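Local coordinates for sugar ABC transporter, periplasmic sugar-binding protein (Caulobacter crescentus, PDB 4IRX) that binds myo-inositol in the periplasm and probably hands it to an ABC transporter for nutrient uptake, at residues A[28-33]-A[39-44]; A[59-64]-A[88-93]; A[196-201]-A[207-212]. All blocks are in the same frame, centred on the assembly; numbering follows the deposited sequence. Where two conformers were deposited one is given.

Contact 1. Residues A[28-33]-A[39-44]; sequences RELEDE and VKVQVL
Leu30 of the helix meets Val41 and Val43 of the strand, and the two contacts within 4.5 Å are both apolar. Along 28-33, Glu29 comes first and forms a salt bridge with Arg256 of helix 251-268. Leu30 is next and projects toward the strand. Its CG stands anti to the backbone N (chi1 169°), and the fork of the two methyls spans neighbouring inward side chains of the strand. Leu30 CD1 lies against Val41 CG1 at 4.2 Å. Leu30 CD2 reaches Val43 CG2 at 3.9 Å. The side chains of Leu30 and Val43 run antiparallel and overlap alongside, CD2 beside CG2. Two conformers were deposited for Leu30, and these distances hold for the one described. Helix 251-268 covers Leu30 with Ile255 and Leu259, while Val13 of strand 10-15 also touches Leu30. Glu31 follows on the helix. Its first bond does not aim at the strand, although the end of the chain comes nearer, and its OE2 forms a salt bridge with Arg27. Asp32 forms a salt bridge with Arg256. Glu33 does the same and has a second one with Arg260, again on helix 251-268. The contact thus belongs to the beta-alpha-beta unit of strand 10-15, helix 21-37 and strand 40-45. It packs the crossover helix against strand 40-45, an outer strand of the mixed sheet. No hydrogen bond or salt bridge runs between the two segments. The chemistry is therefore divided: methyl packing joins helix to strand, and charged pairs tie helix 21-37 to helix 251-268.

Contact 2. Residues A[59-64]-A[88-93]; sequences AAAVQG and QGVAVI
The C-terminal end of helix 50-62 packs here against the turn that leads from helix 79-87 into strand 91-95, with Ala61 touching Gln88 and Val90. Val90 is buried and Gln88 exposed. Ala61 and Val90 are the nearest residues by backbone, with their CA atoms 6.8 Å apart. The Ala61 CB methyl does all the touching on the helix side. Ala61 CB lies 4.0 Å from Val90 CG2, the branch set beside the backbone N of Val90. Ala61 CB also meets the end of Gln88, with Gln88 OE1 at 3.5 Å and Gln88 NE2 at 4.0 Å. It approaches the amide obliquely, off its plane and on the oxygen side. This is van der Waals contact, not hydrogen bonding. Gln88 can reach so far because its chain is extended beyond CG (chi2 -178°). Both helices end in Schellman motifs. In the first, Gly64 has positive phi and Gly64 N bonds to Ala61 O at 3.1 Å, while the next residue's N reaches back to Ala60 O. In the second, Gly89 takes the positive phi, and the chain then enters the strand through Val90. Leu85 of helix 79-87 touches both Ala61 and Val90, so it packs between helix 50-62 and the start of the strand. Ala91 and Ile93 touch helix 251-268 instead.

Contact 3. Residues A[196-201]-A[207-212]; sequences DVILCL and MGALEA
Ala209 CB, on the inner side of the helix, points between Cys200 SG and Ile198 CG2 of the strand. The bond from CA to CB of Ala209 aims into the gap between these two groups, splitting it almost evenly. Cys200 SG is 3.7 Å from Ala209 CB, and Ile198 CG2 is 4.2 Å from Ala209 CB. Cys200 SG and Ile198 CG2 are also 3.8 Å from each other, so the three groups form a compact triangle. Seen from the methyl, the directions to SG and to CG2 open by about 57°. In Cys200 the sulfur sits beside the backbone N and anti to the carbonyl carbon (chi1 -62°), which turns it toward the helix. Ile198 meets Ala209 with its branch methyl CG2. Ile198 and Cys200 are alternate residues, so they face the same side of the strand. Leu199 faces the other way. The nearest backbone pair is Ile198 with Ala209, with CA atoms 7.6 Å apart. The contact joins strand 197-200 to helix 203-215 in a beta-alpha-beta unit that ends in strand 224-226. Ile137 of strand 132-138 touches Ile198, and Thr183 of helix 176-189 touches Ala209, so strand 132-138 and helix 176-189 also border it. Just past the strand, Leu201 belongs to the pocket and touches the bound myo-inositol, while the Cys200 side chain is about 10 Å from it. All three touching residues are buried, and no hydrogen bond crosses between the segments. The chemistry is plain van der Waals packing of one small methyl into a notch of sulfur and methyl, consistent with the close approach of helix and strand at Ala209.

Along the chain the contacts come in series: 28-33 with 39-44, then 59-64 with 88-93, then 196-201 with 207-212. Contacts 1 and 2 reach the same mixed seven-stranded sheet. Their centres are about 17 Å apart, and strand 40-45 leads on to helix 50-62. Contact 3 belongs to the separate four-stranded parallel sheet, on the opposite side of the chain's centre. Its centre is about 32 Å from that of contact 1 and about 40 Å from that of contact 2. Contacts 1 and 3 pack a helix on its strand, contact 2 a helix end on the turn entering a strand; together they cover both lobes. Only the segments of contact 3 include a pocket residue, Leu201, which is not itself part of the packing.

Contact 1. Residues A[28-33]-A[39-44]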
ATOM      1  N   ARG A  28      -5.082   1.723 -13.562  1.00 10.17           N
ATOM      2  CA  ARG A  28      -6.153   1.279 -14.461  1.00 12.87           C
ATOM      3  C   ARG A  28      -7.542   1.704 -13.992  1.00 12.05           C
ATOM      4  O   ARG A  28      -8.379   2.106 -14.802  1.00 14.29           O
ATOM      5  CB  ARG A  28      -6.120  -0.239 -14.689  1.00 16.92           C
ATOM      6  CG  ARG A  28      -4.884  -0.701 -15.419  1.00 19.96           C
ATOM      7  CD  ARG A  28      -5.002  -2.161 -15.865  1.00 29.30           C
ATOM      8  NE  ARG A  28      -4.825  -3.108 -14.768  1.00 42.02           N
ATOM      9  CZ  ARG A  28      -3.704  -3.792 -14.540  1.00 34.45           C
ATOM     10  NH1 ARG A  28      -2.650  -3.642 -15.332  1.00 40.04           N
ATOM     11  NH2 ARG A  28      -3.638  -4.631 -13.518  1.00 31.94           N
ATOM     12  N   GLU A  29      -7.789   1.599 -12.684  1.00 10.09           N
ATOM     13  CA  GLU A  29      -9.098   1.986 -12.166  1.00 12.53           C
ATOM     14  C   GLU A  29      -9.245   3.495 -12.258  1.00 12.44           C
ATOM     15  O   GLU A  29     -10.330   4.004 -12.530  1.00 10.11           O
ATOM     16  CB  GLU A  29      -9.289   1.506 -10.726  1.00 12.43           C
ATOM     17  CG  GLU A  29      -9.003   0.013 -10.503  1.00 12.90           C
ATOM     18  CD  GLU A  29      -9.888  -0.941 -11.315  1.00 31.27           C
ATOM     19  OE1 GLU A  29     -11.083  -0.681 -11.547  1.00 24.82           O
ATOM     20  OE2 GLU A  29      -9.380  -2.017 -11.693  1.00 34.15           O
ATOM     21  N   LEU A  30      -8.147   4.208 -12.037  1.00 10.44           N
ATOM     22  CA  LEU A  30      -8.154   5.664 -12.165  0.83  9.49           C
ATOM     23  C   LEU A  30      -8.564   6.088 -13.570  1.00  8.13           C
ATOM     24  O   LEU A  30      -9.389   6.997 -13.727  1.00 10.94           O
ATOM     25  CB  LEU A  30      -6.772   6.232 -11.842  0.83  8.74           C
ATOM     26  CG  LEU A  30      -6.573   7.704 -12.178  0.83  7.15           C
ATOM     27  CD1 LEU A  30      -7.316   8.555 -11.167  0.83 10.42           C
ATOM     28  CD2 LEU A  30      -5.074   8.028 -12.139  0.83 13.02           C
ATOM     29  N   GLU A  31      -8.010   5.439 -14.591  1.00  9.20           N
ATOM     30  CA  GLU A  31      -8.310   5.813 -15.964  1.00 11.01           C
ATOM     31  C   GLU A  31      -9.767   5.554 -16.326  1.00 10.82           C
ATOM     32  O   GLU A  31     -10.367   6.351 -17.050  1.00 11.91           O
ATOM     33  CB  GLU A  31      -7.388   5.096 -16.938  1.00 16.62           C
ATOM     34  CG  GLU A  31      -5.970   5.603 -16.845  1.00 17.25           C
ATOM     35  CD  GLU A  31      -4.984   4.686 -17.533  1.00 24.25           C
ATOM     36  OE1 GLU A  31      -5.369   3.539 -17.883  1.00 33.25           O
ATOM     37  OE2 GLU A  31      -3.820   5.109 -17.698  1.00 35.19           O
ATOM     38  N   ASP A  32     -10.348   4.452 -15.823  1.00 11.73           N
ATOM     39  CA  ASP A  32     -11.775   4.159 -16.045  1.00 10.78           C
ATOM     40  C   ASP A  32     -12.644   5.248 -15.437  1.00 11.13           C
ATOM     41  O   ASP A  32     -13.496   5.855 -16.099  1.00 11.32           O
ATOM     42  CB  ASP A  32     -12.162   2.793 -15.454  1.00 12.09           C
ATOM     43  CG  ASP A  32     -13.685   2.578 -15.391  1.00 14.84           C
ATOM     44  OD1 ASP A  32     -14.379   2.795 -16.403  1.00 13.41           O
ATOM     45  OD2 ASP A  32     -14.205   2.220 -14.293  1.00 17.31           O
ATOM     46  N   GLU A  33     -12.399   5.511 -14.157  1.00 10.68           N
ATOM     47  CA  GLU A  33     -13.189   6.518 -13.461  1.00  9.83           C
ATOM     48  C   GLU A  33     -13.034   7.890 -14.102  1.00  9.57           C
ATOM     49  O   GLU A  33     -14.009   8.633 -14.207  1.00  9.97           O
ATOM     50  CB  GLU A  33     -12.849   6.551 -11.969  1.00 11.13           C
ATOM     51  CG  GLU A  33     -13.821   7.390 -11.117  1.00 10.62           C
ATOM     52  CD  GLU A  33     -15.196   6.760 -10.885  1.00 11.37           C
ATOM     53  OE1 GLU A  33     -15.351   5.528 -11.019  1.00 14.24           O
ATOM     54  OE2 GLU A  33     -16.137   7.521 -10.563  1.00 11.16           O
ATOM     55  N   VAL A  39     -13.219  13.736 -16.873  1.00 11.78           N
ATOM     56  CA  VAL A  39     -12.068  14.507 -16.428  1.00 14.77           C
ATOM     57  C   VAL A  39     -10.797  13.958 -17.048  1.00 12.89           C
ATOM     58  O   VAL A  39     -10.590  12.739 -17.125  1.00 14.78           O
ATOM     59  CB  VAL A  39     -12.000  14.567 -14.858  1.00 13.67           C
ATOM     60  CG1 VAL A  39     -11.708  13.206 -14.220  1.00 15.78           C
ATOM     61  CG2 VAL A  39     -11.001  15.613 -14.370  1.00 17.23           C
ATOM     62  N   LYS A  40      -9.921  14.855 -17.493  1.00 12.71           N
ATOM     63  CA  LYS A  40      -8.621  14.411 -17.967  1.00 15.50           C
ATOM     64  C   LYS A  40      -7.704  14.229 -16.772  1.00 14.81           C
ATOM     65  O   LYS A  40      -7.638  15.101 -15.904  1.00 14.76           O
ATOM     66  CB  LYS A  40      -8.016  15.432 -18.943  1.00 16.08           C
ATOM     67  CG  LYS A  40      -6.716  14.943 -19.581  1.00 24.15           C
ATOM     68  CD  LYS A  40      -6.170  15.930 -20.615  1.00 28.13           C
ATOM     69  CE  LYS A  40      -5.010  15.325 -21.404  1.00 28.07           C
ATOM     70  NZ  LYS A  40      -4.480  16.288 -22.435  1.00 29.06           N
ATOM     71  N   VAL A  41      -7.035  13.082 -16.680  1.00 12.96           N
ATOM     72  CA  VAL A  41      -6.023  12.915 -15.649  1.00 10.61           C
ATOM     73  C   VAL A  41      -4.639  12.920 -16.265  1.00 11.21           C
ATOM     74  O   VAL A  41      -4.383  12.264 -17.292  1.00 16.93           O
ATOM     75  CB  VAL A  41      -6.242  11.648 -14.747  1.00 11.35           C
ATOM     76  CG1 VAL A  41      -7.438  11.848 -13.830  1.00 15.43           C
ATOM     77  CG2 VAL A  41      -6.373  10.352 -15.594  1.00 14.36           C
ATOM     78  N   GLN A  42      -3.749  13.705 -15.672  1.00 12.42           N
ATOM     79  CA  GLN A  42      -2.366  13.642 -16.093  1.00 11.96           C
ATOM     80  C   GLN A  42      -1.611  12.881 -15.023  1.00 11.10           C
ATOM     81  O   GLN A  42      -1.571  13.296 -13.872  1.00 13.23           O
ATOM     82  CB  GLN A  42      -1.766  15.033 -16.320  1.00 14.36           C
ATOM     83  CG  GLN A  42      -2.423  15.752 -17.482  1.00 16.46           C
ATOM     84  CD  GLN A  42      -1.555  16.861 -18.064  1.00 20.61           C
ATOM     85  OE1 GLN A  42      -0.389  16.638 -18.377  1.00 25.46           O
ATOM     86  NE2 GLN A  42      -2.142  18.036 -18.270  1.00 27.62           N
ATOM     87  N   VAL A  43      -1.039  11.747 -15.410  1.00 12.28           N
ATOM     88  CA  VAL A  43      -0.414  10.833 -14.443  1.00 12.63           C
ATOM     89  C   VAL A  43       1.087  10.978 -14.454  1.00 15.19           C
ATOM     90  O   VAL A  43       1.708  10.878 -15.510  1.00 18.24           O
ATOM     91  CB  VAL A  43      -0.767   9.385 -14.785  1.00 13.41           C
ATOM     92  CG1 VAL A  43       0.015   8.415 -13.896  1.00 15.35           C
ATOM     93  CG2 VAL A  43      -2.282   9.199 -14.663  1.00 16.30           C
ATOM     94  N   LEU A  44       1.662  11.246 -13.282  1.00 13.28           N
ATOM     95  CA  LEU A  44       3.094  11.429 -13.149  1.00 14.27           C
ATOM     96  C   LEU A  44       3.648  10.313 -12.268  1.00 17.16           C
ATOM     97  O   LEU A  44       3.033   9.927 -11.262  1.00 19.21           O
ATOM     98  CB  LEU A  44       3.401  12.786 -12.517  1.00 15.95           C
ATOM     99  CG  LEU A  44       2.686  14.005 -13.119  1.00 18.38           C
ATOM    100  CD1 LEU A  44       3.023  15.278 -12.325  1.00 18.56           C
ATOM    101  CD2 LEU A  44       3.033  14.134 -14.583  1.00 26.85           C
TER

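Contact 2. Residues A[59-64]-A[88-93]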
ATOM      1  N   ALA A  59       5.584  21.913 -10.660  1.00 15.90           N
ATOM      2  CA  ALA A  59       5.319  22.187 -12.057  1.00 20.85           C
ATOM      3  C   ALA A  59       3.824  22.146 -12.377  1.00 18.36           C
ATOM      4  O   ALA A  59       3.308  22.984 -13.129  1.00 18.21           O
ATOM      5  CB  ALA A  59       6.082  21.220 -12.926  1.00 21.50           C
ATOM      6  N   ALA A  60       3.125  21.185 -11.793  1.00 16.51           N
ATOM      7  CA  ALA A  60       1.693  21.086 -12.007  1.00 14.26           C
ATOM      8  C   ALA A  60       0.998  22.357 -11.531  1.00 13.59           C
ATOM      9  O   ALA A  60       0.080  22.854 -12.202  1.00 14.19           O
ATOM     10  CB  ALA A  60       1.143  19.829 -11.305  1.00 18.85           C
ATOM     11  N   ALA A  61       1.445  22.897 -10.401  1.00 15.05           N
ATOM     12  CA  ALA A  61       0.859  24.125  -9.852  1.00 13.51           C
ATOM     13  C   ALA A  61       1.151  25.313 -10.762  1.00 16.52           C
ATOM     14  O   ALA A  61       0.255  26.092 -11.074  1.00 14.33           O
ATOM     15  CB  ALA A  61       1.387  24.399  -8.459  1.00 14.19           C
ATOM     16  N   VAL A  62       2.398  25.422 -11.208  1.00 15.03           N
ATOM     17  CA  VAL A  62       2.769  26.494 -12.150  1.00 13.00           C
ATOM     18  C   VAL A  62       1.899  26.474 -13.412  1.00 17.28           C
ATOM     19  O   VAL A  62       1.478  27.535 -13.929  1.00 16.56           O
ATOM     20  CB  VAL A  62       4.268  26.408 -12.494  1.00 18.96           C
ATOM     21  CG1 VAL A  62       4.606  27.287 -13.682  1.00 22.30           C
ATOM     22  CG2 VAL A  62       5.063  26.856 -11.288  1.00 15.78           C
ATOM     23  N   GLN A  63       1.578  25.271 -13.883  1.00 15.31           N
ATOM     24  CA  GLN A  63       0.815  25.120 -15.112  1.00 16.01           C
ATOM     25  C   GLN A  63      -0.702  25.085 -14.918  1.00 13.34           C
ATOM     26  O   GLN A  63      -1.436  24.844 -15.874  1.00 17.38           O
ATOM     27  CB  GLN A  63       1.311  23.921 -15.902  1.00 20.17           C
ATOM     28  CG  GLN A  63       2.791  24.072 -16.332  1.00 23.37           C
ATOM     29  CD  GLN A  63       3.335  22.822 -16.998  1.00 29.48           C
ATOM     30  OE1 GLN A  63       2.589  22.064 -17.613  1.00 27.03           O
ATOM     31  NE2 GLN A  63       4.640  22.586 -16.852  1.00 27.65           N
ATOM     32  N   GLY A  64      -1.174  25.351 -13.701  1.00 12.30           N
ATOM     33  CA  GLY A  64      -2.592  25.602 -13.513  1.00 15.08           C
ATOM     34  C   GLY A  64      -3.439  24.532 -12.858  1.00 12.93           C
ATOM     35  O   GLY A  64      -4.637  24.709 -12.714  1.00 11.82           O
ATOM     36  N   GLN A  88      -0.802  28.254  -2.576  1.00 20.47           N
ATOM     37  CA  GLN A  88      -1.014  28.758  -3.930  1.00 19.83           C
ATOM     38  C   GLN A  88      -2.446  28.542  -4.401  1.00 18.79           C
ATOM     39  O   GLN A  88      -2.767  28.863  -5.545  1.00 26.14           O
ATOM     40  CB  GLN A  88      -0.150  28.002  -4.927  1.00 22.73           C
ATOM     41  CG  GLN A  88       1.316  28.148  -4.769  1.00 28.90           C
ATOM     42  CD  GLN A  88       2.027  27.380  -5.842  1.00 31.68           C
ATOM     43  OE1 GLN A  88       1.744  27.557  -7.027  1.00 26.84           O
ATOM     44  NE2 GLN A  88       2.924  26.489  -5.441  1.00 26.99           N
ATOM     45  N   GLY A  89      -3.287  27.948  -3.563  1.00 19.17           N
ATOM     46  CA  GLY A  89      -4.662  27.686  -3.958  1.00 16.25           C
ATOM     47  C   GLY A  89      -4.867  26.392  -4.740  1.00 19.45           C
ATOM     48  O   GLY A  89      -5.853  26.249  -5.460  1.00 16.04           O
ATOM     49  N   VAL A  90      -3.931  25.453  -4.619  1.00 13.98           N
ATOM     50  CA  VAL A  90      -4.112  24.127  -5.219  1.00 13.47           C
ATOM     51  C   VAL A  90      -4.549  23.175  -4.130  1.00 16.23           C
ATOM     52  O   VAL A  90      -3.859  23.036  -3.103  1.00 16.14           O
ATOM     53  CB  VAL A  90      -2.811  23.630  -5.832  1.00 14.91           C
ATOM     54  CG1 VAL A  90      -3.005  22.232  -6.475  1.00 17.44           C
ATOM     55  CG2 VAL A  90      -2.299  24.628  -6.863  1.00 15.65           C
ATOM     56  N   ALA A  91      -5.701  22.540  -4.326  1.00 12.87           N
ATOM     57  CA  ALA A  91      -6.183  21.564  -3.343  1.00 10.92           C
ATOM     58  C   ALA A  91      -5.391  20.263  -3.495  1.00 13.89           C
ATOM     59  O   ALA A  91      -5.092  19.816  -4.605  1.00 12.58           O
ATOM     60  CB  ALA A  91      -7.659  21.312  -3.510  1.00 14.37           C
ATOM     61  N   VAL A  92      -5.036  19.684  -2.363  1.00 12.68           N
ATOM     62  CA  VAL A  92      -4.286  18.439  -2.317  1.00 12.08           C
ATOM     63  C   VAL A  92      -5.046  17.373  -1.535  1.00 10.99           C
ATOM     64  O   VAL A  92      -5.550  17.615  -0.422  1.00 11.70           O
ATOM     65  CB  VAL A  92      -2.899  18.667  -1.666  1.00 12.75           C
ATOM     66  CG1 VAL A  92      -2.082  17.349  -1.578  1.00 14.84           C
ATOM     67  CG2 VAL A  92      -2.109  19.738  -2.435  1.00 16.03           C
ATOM     68  N   ILE A  93      -5.125  16.186  -2.119  1.00 10.39           N
ATOM     69  CA  ILE A  93      -5.649  15.026  -1.418  1.00  9.83           C
ATOM     70  C   ILE A  93      -4.658  13.865  -1.603  1.00  8.64           C
ATOM     71  O   ILE A  93      -4.107  13.670  -2.691  1.00 10.23           O
ATOM     72  CB  ILE A  93      -7.082  14.694  -1.890  1.00 13.39           C
ATOM     73  CG1 ILE A  93      -7.717  13.573  -1.055  1.00 17.37           C
ATOM     74  CG2 ILE A  93      -7.090  14.379  -3.362  1.00 14.31           C
ATOM     75  CD1 ILE A  93      -9.227  13.500  -1.240  1.00 14.74           C
TER

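Contact 3. Residues A[196-201]-A[207-212]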
ATOM      1  N   ASP A 196       7.731 -19.707  11.988  1.00  8.73           N
ATOM      2  CA  ASP A 196       6.413 -20.235  11.697  1.00 10.33           C
ATOM      3  C   ASP A 196       5.673 -19.423  10.647  1.00  8.62           C
ATOM      4  O   ASP A 196       4.927 -19.949   9.840  1.00  9.46           O
ATOM      5  CB  ASP A 196       5.569 -20.243  12.981  1.00 11.18           C
ATOM      6  CG  ASP A 196       6.101 -21.200  14.001  1.00 12.86           C
ATOM      7  OD1 ASP A 196       5.998 -22.413  13.723  1.00 13.82           O
ATOM      8  OD2 ASP A 196       6.635 -20.773  15.060  1.00 11.97           O
ATOM      9  N   VAL A 197       5.862 -18.109  10.686  1.00  8.66           N
ATOM     10  CA  VAL A 197       5.093 -17.192   9.865  1.00  8.23           C
ATOM     11  C   VAL A 197       6.006 -16.089   9.367  1.00  8.68           C
ATOM     12  O   VAL A 197       6.829 -15.574  10.118  1.00 10.04           O
ATOM     13  CB  VAL A 197       3.940 -16.539  10.664  1.00 10.06           C
ATOM     14  CG1 VAL A 197       3.158 -15.486   9.803  1.00 13.56           C
ATOM     15  CG2 VAL A 197       3.018 -17.599  11.238  1.00 12.69           C
ATOM     16  N   ILE A 198       5.882 -15.782   8.080  1.00  8.71           N
ATOM     17  CA  ILE A 198       6.505 -14.601   7.485  1.00  7.93           C
ATOM     18  C   ILE A 198       5.352 -13.667   7.089  1.00 10.49           C
ATOM     19  O   ILE A 198       4.574 -13.946   6.157  1.00 11.63           O
ATOM     20  CB  ILE A 198       7.350 -14.973   6.242  1.00  8.98           C
ATOM     21  CG1 ILE A 198       8.343 -16.069   6.602  1.00 11.66           C
ATOM     22  CG2 ILE A 198       8.117 -13.763   5.767  1.00 12.25           C
ATOM     23  CD1 ILE A 198       9.178 -16.575   5.434  1.00 13.05           C
ATOM     24  N   LEU A 199       5.250 -12.554   7.800  1.00  9.63           N
ATOM     25  CA  LEU A 199       4.252 -11.530   7.503  1.00 10.05           C
ATOM     26  C   LEU A 199       4.862 -10.512   6.558  1.00  8.48           C
ATOM     27  O   LEU A 199       5.815  -9.810   6.918  1.00 10.57           O
ATOM     28  CB  LEU A 199       3.801 -10.822   8.795  1.00 11.89           C
ATOM     29  CG  LEU A 199       3.047 -11.608   9.867  1.00 15.00           C
ATOM     30  CD1 LEU A 199       2.583 -10.702  10.997  1.00 12.52           C
ATOM     31  CD2 LEU A 199       1.833 -12.319   9.264  1.00 15.57           C
ATOM     32  N   CYS A 200       4.342 -10.459   5.336  1.00  9.12           N
ATOM     33  CA  CYS A 200       4.869  -9.568   4.314  1.00 12.09           C
ATOM     34  C   CYS A 200       3.860  -8.475   4.054  1.00 10.94           C
ATOM     35  O   CYS A 200       2.680  -8.753   3.820  1.00 12.93           O
ATOM     36  CB  CYS A 200       5.114 -10.340   3.026  1.00  9.96           C
ATOM     37  SG  CYS A 200       6.329 -11.634   3.200  1.00 13.18           S
ATOM     38  N   LEU A 201       4.331  -7.231   4.080  1.00  8.06           N
ATOM     39  CA  LEU A 201       3.413  -6.105   4.047  1.00  8.35           C
ATOM     40  C   LEU A 201       3.005  -5.662   2.630  1.00 10.88           C
ATOM     41  O   LEU A 201       2.354  -4.629   2.444  1.00 11.35           O
ATOM     42  CB  LEU A 201       3.937  -4.954   4.914  1.00 10.23           C
ATOM     43  CG  LEU A 201       3.619  -5.081   6.415  1.00 11.74           C
ATOM     44  CD1 LEU A 201       3.957  -6.416   7.050  1.00 18.46           C
ATOM     45  CD2 LEU A 201       4.314  -3.966   7.153  1.00 12.26           C
HETATM   46  N   MSE A 207       5.377 -12.838  -2.647  1.00  9.01           N
HETATM   47  CA  MSE A 207       5.756 -13.775  -3.700  1.00 12.77           C
HETATM   48  C   MSE A 207       7.237 -14.108  -3.601  1.00  8.39           C
HETATM   49  O   MSE A 207       7.624 -15.284  -3.693  1.00 13.27           O
HETATM   50  CB  MSE A 207       5.385 -13.214  -5.065  1.00 12.52           C
HETATM   51  CG  MSE A 207       3.893 -12.982  -5.220  1.00 14.56           C
HETATM   52 SE   MSE A 207       2.774 -14.538  -5.094  0.61 16.37          SE
HETATM   53  CE  MSE A 207       3.701 -15.648  -6.378  1.00 32.76           C
ATOM     54  N   GLY A 208       8.071 -13.093  -3.389  1.00  8.29           N
ATOM     55  CA  GLY A 208       9.488 -13.335  -3.129  1.00  9.62           C
ATOM     56  C   GLY A 208       9.784 -14.182  -1.902  1.00  8.76           C
ATOM     57  O   GLY A 208      10.654 -15.063  -1.927  1.00 10.22           O
ATOM     58  N   ALA A 209       9.056 -13.932  -0.821  1.00 12.51           N
ATOM     59  CA  ALA A 209       9.266 -14.729   0.372  1.00 10.21           C
ATOM     60  C   ALA A 209       8.823 -16.161   0.167  1.00  9.46           C
ATOM     61  O   ALA A 209       9.511 -17.080   0.658  1.00 10.59           O
ATOM     62  CB  ALA A 209       8.556 -14.103   1.592  1.00 11.42           C
ATOM     63  N   LEU A 210       7.720 -16.370  -0.553  1.00  8.13           N
ATOM     64  CA  LEU A 210       7.322 -17.755  -0.892  1.00 10.54           C
ATOM     65  C   LEU A 210       8.438 -18.468  -1.658  1.00 11.24           C
ATOM     66  O   LEU A 210       8.724 -19.658  -1.408  1.00 12.60           O
ATOM     67  CB  LEU A 210       6.029 -17.801  -1.716  1.00 14.70           C
ATOM     68  CG  LEU A 210       4.641 -17.614  -1.085  1.00 23.09           C
ATOM     69  CD1 LEU A 210       3.607 -17.553  -2.187  1.00 21.35           C
ATOM     70  CD2 LEU A 210       4.315 -18.780  -0.156  1.00 22.21           C
ATOM     71  N   GLU A 211       9.048 -17.746  -2.600  1.00 11.15           N
ATOM     72  CA  GLU A 211      10.139 -18.325  -3.384  1.00 11.33           C
ATOM     73  C   GLU A 211      11.340 -18.630  -2.510  1.00 14.33           C
ATOM     74  O   GLU A 211      11.941 -19.691  -2.664  1.00 14.13           O
ATOM     75  CB  GLU A 211      10.502 -17.419  -4.560  1.00 12.21           C
ATOM     76  CG  GLU A 211       9.369 -17.373  -5.563  1.00 13.07           C
ATOM     77  CD  GLU A 211       9.493 -16.289  -6.563  1.00 12.54           C
ATOM     78  OE1 GLU A 211      10.317 -15.371  -6.408  1.00 16.01           O
ATOM     79  OE2 GLU A 211       8.751 -16.342  -7.569  1.00 17.03           O
ATOM     80  N   ALA A 212      11.676 -17.735  -1.582  1.00 12.92           N
ATOM     81  CA  ALA A 212      12.776 -18.010  -0.651  1.00  9.69           C
ATOM     82  C   ALA A 212      12.513 -19.267   0.187  1.00 11.10           C
ATOM     83  O   ALA A 212      13.425 -20.082   0.413  1.00  9.95           O
ATOM     84  CB  ALA A 212      13.021 -16.794   0.243  1.00 10.07           C
TER